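Side-chain contacts in fiber KNOB domain (Avirulent turkey hemorrhagic enteritis virus, PDB 4D63), which forms the trimeric head of a siadenovirus fibre and binds the sialic acid of sialyllactose, probably during attachment to host cells: residues F57-A62 with I98-A103; G147-T152 with P158-Q163. All blocks are in the same frame, centred on the assembly; numbering follows the deposited sequence.

In the fold
From the N terminus, strand 53-59 enters the turn at 59-62, and the chain then runs through strands 64-71 and 75-80 before strand 98-101 returns to that turn. Contact 1 closes this excursion of 35 intervening residues. Contact 2 follows later in the chain and is far more local: it is the pairing of strands 142-154 and 157-163 in a hairpin. The two are in series, neither nested nor crossed, with centres about 13 Å apart. They meet physically through Leu100 CD1 and Ile162 CD1, 3.6 Å apart, and through Phe57 CE1 and Pro158 CG, 4.0 Å apart. Contact 1 thus bridges the sandwich near one end, while contact 2 joins its interior to a subunit interface.

Contact 1. Residues F57-A62 with I98-A103; sequences FVTKTA and IELRSA
The flat group at this contact is the Ala103 carbonyl. Thr61 CG2 stands almost squarely over one face, 3.8 Å from Ala103 C, while the aliphatic part of Lys60 lies beyond the oxygen edge: Lys60 CB, 3.9 Å from Ala103 O, and Lys60 CD, on the other side of the carbonyl plane. The same threonine methyl reaches Ala103 CB at 3.6 Å. Thr61 is turned so that OG1 sits between its backbone N and carbonyl carbon (chi1 68°), which swings CG2 toward Ala103 and lets OG1 hydrogen-bond Asp104 OD1. Deeper in, Thr59 CG2 and Leu100 CD2 make a looser apolar contact at 4.3 Å.

No hydrogen bond links the segments directly; Asp104 does the polar bridging, bonding Thr59 OG1 and Thr61 OG1 through OD1 and Arg101 N through OD2. Thr59 OG1 also accepts from Thr61 N at 3.3 Å with a bent N-H...O angle of 138°, an ST turn. Ala62 N to Thr59 O, 2.8 Å, closes the superposed type I turn. With Thr59 and Leu100 CA atoms 9.0 Å apart, the strand ends face each other rather than pair, as across the two layers of a beta-sandwich.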
loop_
_atom_site.group_PDB
_atom_site.type_symbol
_atom_site.label_atom_id
_atom_site.label_comp_id
_atom_site.label_asym_id
_atom_site.label_seq_id
_atom_site.Cartn_x
_atom_site.Cartn_y
_atom_site.Cartn_z
ATOM N N PHE A 57 -7.397 5.253 19.912
ATOM C CA PHE A 57 -6.213 5.813 20.474
ATOM C C PHE A 57 -6.558 7.247 20.768
ATOM O O PHE A 57 -7.508 7.814 20.211
ATOM C CB PHE A 57 -5.052 5.799 19.486
ATOM C CG PHE A 57 -4.591 4.431 19.069
ATOM C CD1 PHE A 57 -3.810 3.675 19.902
ATOM C CD2 PHE A 57 -4.892 3.936 17.811
ATOM C CE1 PHE A 57 -3.356 2.434 19.520
ATOM C CE2 PHE A 57 -4.449 2.690 17.422
ATOM C CZ PHE A 57 -3.674 1.935 18.276
ATOM N N VAL A 58 -5.755 7.846 21.631
ATOM C CA VAL A 58 -5.884 9.248 21.953
ATOM C C VAL A 58 -4.504 9.878 21.851
ATOM O O VAL A 58 -3.504 9.261 22.229
ATOM C CB VAL A 58 -6.477 9.439 23.370
ATOM C CG1 VAL A 58 -6.619 10.920 23.694
ATOM C CG2 VAL A 58 -7.842 8.747 23.452
ATOM N N THR A 59 -4.454 11.093 21.305
ATOM C CA THR A 59 -3.196 11.810 21.128
ATOM C C THR A 59 -2.891 12.686 22.330
ATOM O O THR A 59 -3.731 12.856 23.203
ATOM C CB THR A 59 -3.241 12.732 19.892
ATOM O OG1 THR A 59 -4.116 13.829 20.156
ATOM C CG2 THR A 59 -3.740 11.970 18.627
ATOM N N LYS A 60 -1.687 13.260 22.325
ATOM C CA LYS A 60 -1.219 14.232 23.320
ATOM C C LYS A 60 -2.162 15.407 23.518
ATOM O O LYS A 60 -2.204 15.980 24.589
ATOM C CB LYS A 60 0.161 14.799 22.933
ATOM C CG LYS A 60 1.360 14.238 23.694
ATOM C CD LYS A 60 2.671 14.818 23.130
ATOM C CE LYS A 60 3.821 14.849 24.146
ATOM N NZ LYS A 60 4.343 13.492 24.537
ATOM N N THR A 61 -2.881 15.800 22.477
ATOM C CA THR A 61 -3.816 16.908 22.592
ATOM C C THR A 61 -5.224 16.370 22.781
ATOM O O THR A 61 -6.187 17.081 22.538
ATOM C CB THR A 61 -3.772 17.828 21.345
ATOM O OG1 THR A 61 -4.296 17.146 20.203
ATOM C CG2 THR A 61 -2.351 18.265 21.047
ATOM N N ALA A 62 -5.349 15.115 23.201
ATOM C CA ALA A 62 -6.650 14.517 23.445
ATOM C C ALA A 62 -7.510 14.323 22.187
ATOM O O ALA A 62 -8.729 14.125 22.301
ATOM C CB ALA A 62 -7.416 15.330 24.479
ATOM N N ILE A 98 -7.889 12.470 8.550
ATOM C CA ILE A 98 -7.426 12.471 9.944
ATOM C C ILE A 98 -6.391 13.597 10.096
ATOM O O ILE A 98 -5.331 13.574 9.485
ATOM C CB ILE A 98 -6.791 11.143 10.380
ATOM C CG1 ILE A 98 -7.838 10.025 10.334
ATOM C CG2 ILE A 98 -6.205 11.287 11.786
ATOM C CD1 ILE A 98 -7.227 8.643 10.364
ATOM N N GLU A 99 -6.696 14.571 10.919
ATOM C CA GLU A 99 -5.890 15.768 11.010
ATOM C C GLU A 99 -4.994 15.694 12.224
ATOM O O GLU A 99 -5.473 15.560 13.334
ATOM C CB GLU A 99 -6.797 16.996 11.116
ATOM C CG GLU A 99 -7.761 17.120 9.946
ATOM C CD GLU A 99 -8.702 18.295 10.081
ATOM O OE1 GLU A 99 -9.164 18.540 11.215
ATOM O OE2 GLU A 99 -8.986 18.960 9.054
ATOM N N LEU A 100 -3.689 15.764 11.998
ATOM C CA LEU A 100 -2.719 15.725 13.073
ATOM C C LEU A 100 -1.893 17.009 13.066
ATOM O O LEU A 100 -1.297 17.372 12.042
ATOM C CB LEU A 100 -1.826 14.489 12.906
ATOM C CG LEU A 100 -2.576 13.153 13.026
ATOM C CD1 LEU A 100 -1.708 12.020 12.490
ATOM C CD2 LEU A 100 -3.002 12.886 14.482
ATOM N N ARG A 101 -1.889 17.710 14.192
ATOM C CA ARG A 101 -1.206 19.004 14.315
ATOM C C ARG A 101 0.164 18.807 14.920
ATOM O O ARG A 101 0.451 17.738 15.433
ATOM C CB ARG A 101 -2.025 19.942 15.211
ATOM C CG ARG A 101 -3.445 20.172 14.709
ATOM C CD ARG A 101 -4.117 21.414 15.282
ATOM N NE ARG A 101 -4.554 22.299 14.193
ATOM C CZ ARG A 101 -3.948 23.437 13.827
ATOM N NH1 ARG A 101 -2.877 23.906 14.466
ATOM N NH2 ARG A 101 -4.425 24.129 12.807
ATOM N N SER A 102 0.976 19.867 14.889
ATOM C CA SER A 102 2.319 19.916 15.463
ATOM C C SER A 102 2.359 19.393 16.875
ATOM O O SER A 102 3.227 18.621 17.216
ATOM C CB SER A 102 2.836 21.371 15.546
ATOM O OG SER A 102 2.817 22.028 14.294
ATOM N N ALA A 103 1.420 19.856 17.689
ATOM C CA ALA A 103 1.353 19.514 19.105
ATOM C C ALA A 103 1.107 18.013 19.407
ATOM O O ALA A 103 1.395 17.558 20.528
ATOM C CB ALA A 103 0.280 20.371 19.773
#

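Contact 2. Residues G147-T152 with P158-Q163; sequences GFVRLT and PHMIIQ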
loop_
_atom_site.group_PDB
_atom_site.type_symbol
_atom_site.label_atom_id
_atom_site.label_comp_id
_atom_site.label_asym_id
_atom_site.label_seq_id
_atom_site.Cartn_x
_atom_site.Cartn_y
_atom_site.Cartn_z
ATOM N N GLY A 147 2.690 9.378 1.785
ATOM C CA GLY A 147 3.249 9.191 3.119
ATOM C C GLY A 147 3.359 7.720 3.408
ATOM O O GLY A 147 2.760 6.893 2.693
ATOM N N PHE A 148 4.134 7.374 4.426
ATOM C CA PHE A 148 4.298 5.977 4.829
ATOM C C PHE A 148 4.058 5.879 6.339
ATOM O O PHE A 148 4.703 6.573 7.128
ATOM C CB PHE A 148 5.684 5.463 4.461
ATOM C CG PHE A 148 5.873 5.263 2.986
ATOM C CD1 PHE A 148 5.553 4.050 2.386
ATOM C CD2 PHE A 148 6.367 6.286 2.194
ATOM C CE1 PHE A 148 5.669 3.877 1.046
ATOM C CE2 PHE A 148 6.515 6.105 0.843
ATOM C CZ PHE A 148 6.192 4.894 0.268
ATOM N N VAL A 149 3.141 5.016 6.750
ATOM C CA VAL A 149 2.721 4.983 8.146
ATOM C C VAL A 149 2.882 3.590 8.764
ATOM O O VAL A 149 2.602 2.576 8.131
ATOM C CB VAL A 149 1.265 5.436 8.269
ATOM C CG1 VAL A 149 0.842 5.511 9.733
ATOM C CG2 VAL A 149 1.086 6.793 7.595
ATOM N N ARG A 150 3.300 3.566 10.013
ATOM C CA ARG A 150 3.408 2.344 10.796
ATOM C C ARG A 150 2.928 2.579 12.214
ATOM O O ARG A 150 3.031 3.706 12.750
ATOM C CB ARG A 150 4.874 1.976 10.986
ATOM C CG ARG A 150 5.530 1.209 9.898
ATOM C CD ARG A 150 6.800 0.613 10.472
ATOM N NE ARG A 150 6.467 -0.534 11.308
ATOM C CZ ARG A 150 7.087 -0.880 12.435
ATOM N NH1 ARG A 150 8.106 -0.188 12.898
ATOM N NH2 ARG A 150 6.666 -1.941 13.114
ATOM N N LEU A 151 2.545 1.493 12.875
ATOM C CA LEU A 151 2.377 1.535 14.321
ATOM C C LEU A 151 3.523 0.744 14.898
ATOM O O LEU A 151 3.895 -0.320 14.363
ATOM C CB LEU A 151 1.053 0.895 14.726
ATOM C CG LEU A 151 -0.241 1.446 14.130
ATOM C CD1 LEU A 151 -1.425 0.571 14.556
ATOM C CD2 LEU A 151 -0.511 2.888 14.547
ATOM N N THR A 152 4.131 1.300 15.929
ATOM C CA THR A 152 5.246 0.672 16.635
ATOM C C THR A 152 4.984 0.867 18.151
ATOM O O THR A 152 4.104 1.644 18.558
ATOM C CB THR A 152 6.586 1.251 16.181
ATOM O OG1 THR A 152 7.658 0.412 16.601
ATOM C CG2 THR A 152 6.852 2.662 16.732
ATOM N N PRO A 158 2.057 2.717 22.406
ATOM C CA PRO A 158 1.933 2.764 20.964
ATOM C C PRO A 158 2.268 4.149 20.382
ATOM O O PRO A 158 1.951 5.168 20.966
ATOM C CB PRO A 158 0.474 2.383 20.714
ATOM C CG PRO A 158 -0.249 2.754 21.964
ATOM C CD PRO A 158 0.746 2.665 23.087
ATOM N N HIS A 159 2.949 4.144 19.244
ATOM C CA HIS A 159 3.238 5.337 18.517
ATOM C C HIS A 159 2.937 5.114 17.045
ATOM O O HIS A 159 3.245 4.062 16.511
ATOM C CB HIS A 159 4.706 5.650 18.639
ATOM C CG HIS A 159 5.147 6.001 20.023
ATOM N ND1 HIS A 159 5.236 5.077 21.036
ATOM C CD2 HIS A 159 5.600 7.165 20.538
ATOM C CE1 HIS A 159 5.695 5.660 22.126
ATOM N NE2 HIS A 159 5.920 6.930 21.850
ATOM N N MET A 160 2.400 6.143 16.399
ATOM C CA MET A 160 2.213 6.170 14.944
ATOM C C MET A 160 3.389 6.895 14.317
ATOM O O MET A 160 3.707 8.006 14.692
ATOM C CB MET A 160 0.910 6.892 14.565
ATOM C CG MET A 160 0.601 6.833 13.081
ATOM S SD MET A 160 -0.949 7.650 12.717
ATOM C CE MET A 160 -2.056 6.426 13.396
ATOM N N ILE A 161 4.041 6.233 13.375
ATOM C CA ILE A 161 5.201 6.776 12.684
ATOM C C ILE A 161 4.725 7.223 11.306
ATOM O O ILE A 161 4.194 6.425 10.525
ATOM C CB ILE A 161 6.316 5.727 12.515
ATOM C CG1 ILE A 161 6.610 5.002 13.847
ATOM C CG2 ILE A 161 7.566 6.395 11.937
ATOM C CD1 ILE A 161 7.193 5.899 14.921
ATOM N N ILE A 162 4.901 8.495 11.010
ATOM C CA ILE A 162 4.500 9.040 9.720
ATOM C C ILE A 162 5.715 9.633 9.018
ATOM O O ILE A 162 6.274 10.615 9.482
ATOM C CB ILE A 162 3.456 10.169 9.881
ATOM C CG1 ILE A 162 2.212 9.668 10.622
ATOM C CG2 ILE A 162 3.094 10.778 8.525
ATOM C CD1 ILE A 162 1.304 10.784 11.055
ATOM N N GLN A 163 6.078 9.084 7.871
ATOM C CA GLN A 163 7.191 9.589 7.123
ATOM C C GLN A 163 6.715 10.143 5.835
ATOM O O GLN A 163 5.854 9.545 5.134
ATOM C CB GLN A 163 8.183 8.496 6.894
ATOM C CG GLN A 163 8.653 7.938 8.211
ATOM C CD GLN A 163 9.620 6.807 8.070
ATOM O OE1 GLN A 163 9.253 5.693 7.687
ATOM N NE2 GLN A 163 10.868 7.070 8.417
#
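Residues 147-152 and 158-163 are the two arms of an antiparallel beta hairpin, their axes 4.6 Å apart and their directions at 164°. Three hydrogen-bonded pairs, Phe148 with Gln163, Arg150 with Ile161 and Thr152 with His159, supply six backbone bonds; Ile161 N to Arg150 O is the straightest, 2.8 Å at 175°. In the pairs between them, CA-H...O contacts fill in, such as Val149 CA to Ile161 O at 3.1 Å.

On the face of Val149, Leu151, Met160 and Ile162 the contact is apolar. Val149 CG1 touches Met160 CG at 3.6 Å, on the diagonal, while its other methyl, CG2, meets CG1 of the directly paired Ile162 more loosely, at 4.3 Å. The Met160 chain is extended as far as SD and then bends (chi3 -73°), which brings CE to Leu151 CD2 at 4.0 Å. Val131 and Leu133 of strand 129-137 and Val116 of strand 113-120 flank this face within the sheet, while Leu100 of contact 1 lies against Ile162 from across, as in the interior of a beta-sandwich.

The opposite face carries Phe148, Arg150, Thr152, His159, Ile161 and Gln163. Thr152 CG2 lies against both CG1 and CD1 of Ile161, 3.7 Å from each. Beyond them stands the second subunit: its Tyr93 packs on Ile161 and hydrogen-bonds Arg150 NH1 through OH, and its Met87 packs on His159. Arg150 therefore ties the hairpin to the trimer interface, and Ser126 O fixes its NE.

Thr152 also belongs to the sialic acid pocket, with about 4 Å between its side chain and the bound N-acetyl-alpha-neuraminic acid. The second-shell link runs through another pocket residue, Glu125, whose OE1 takes a salt bridge from Arg150 NH2 and is hydrogen-bonded to Thr152 OG1.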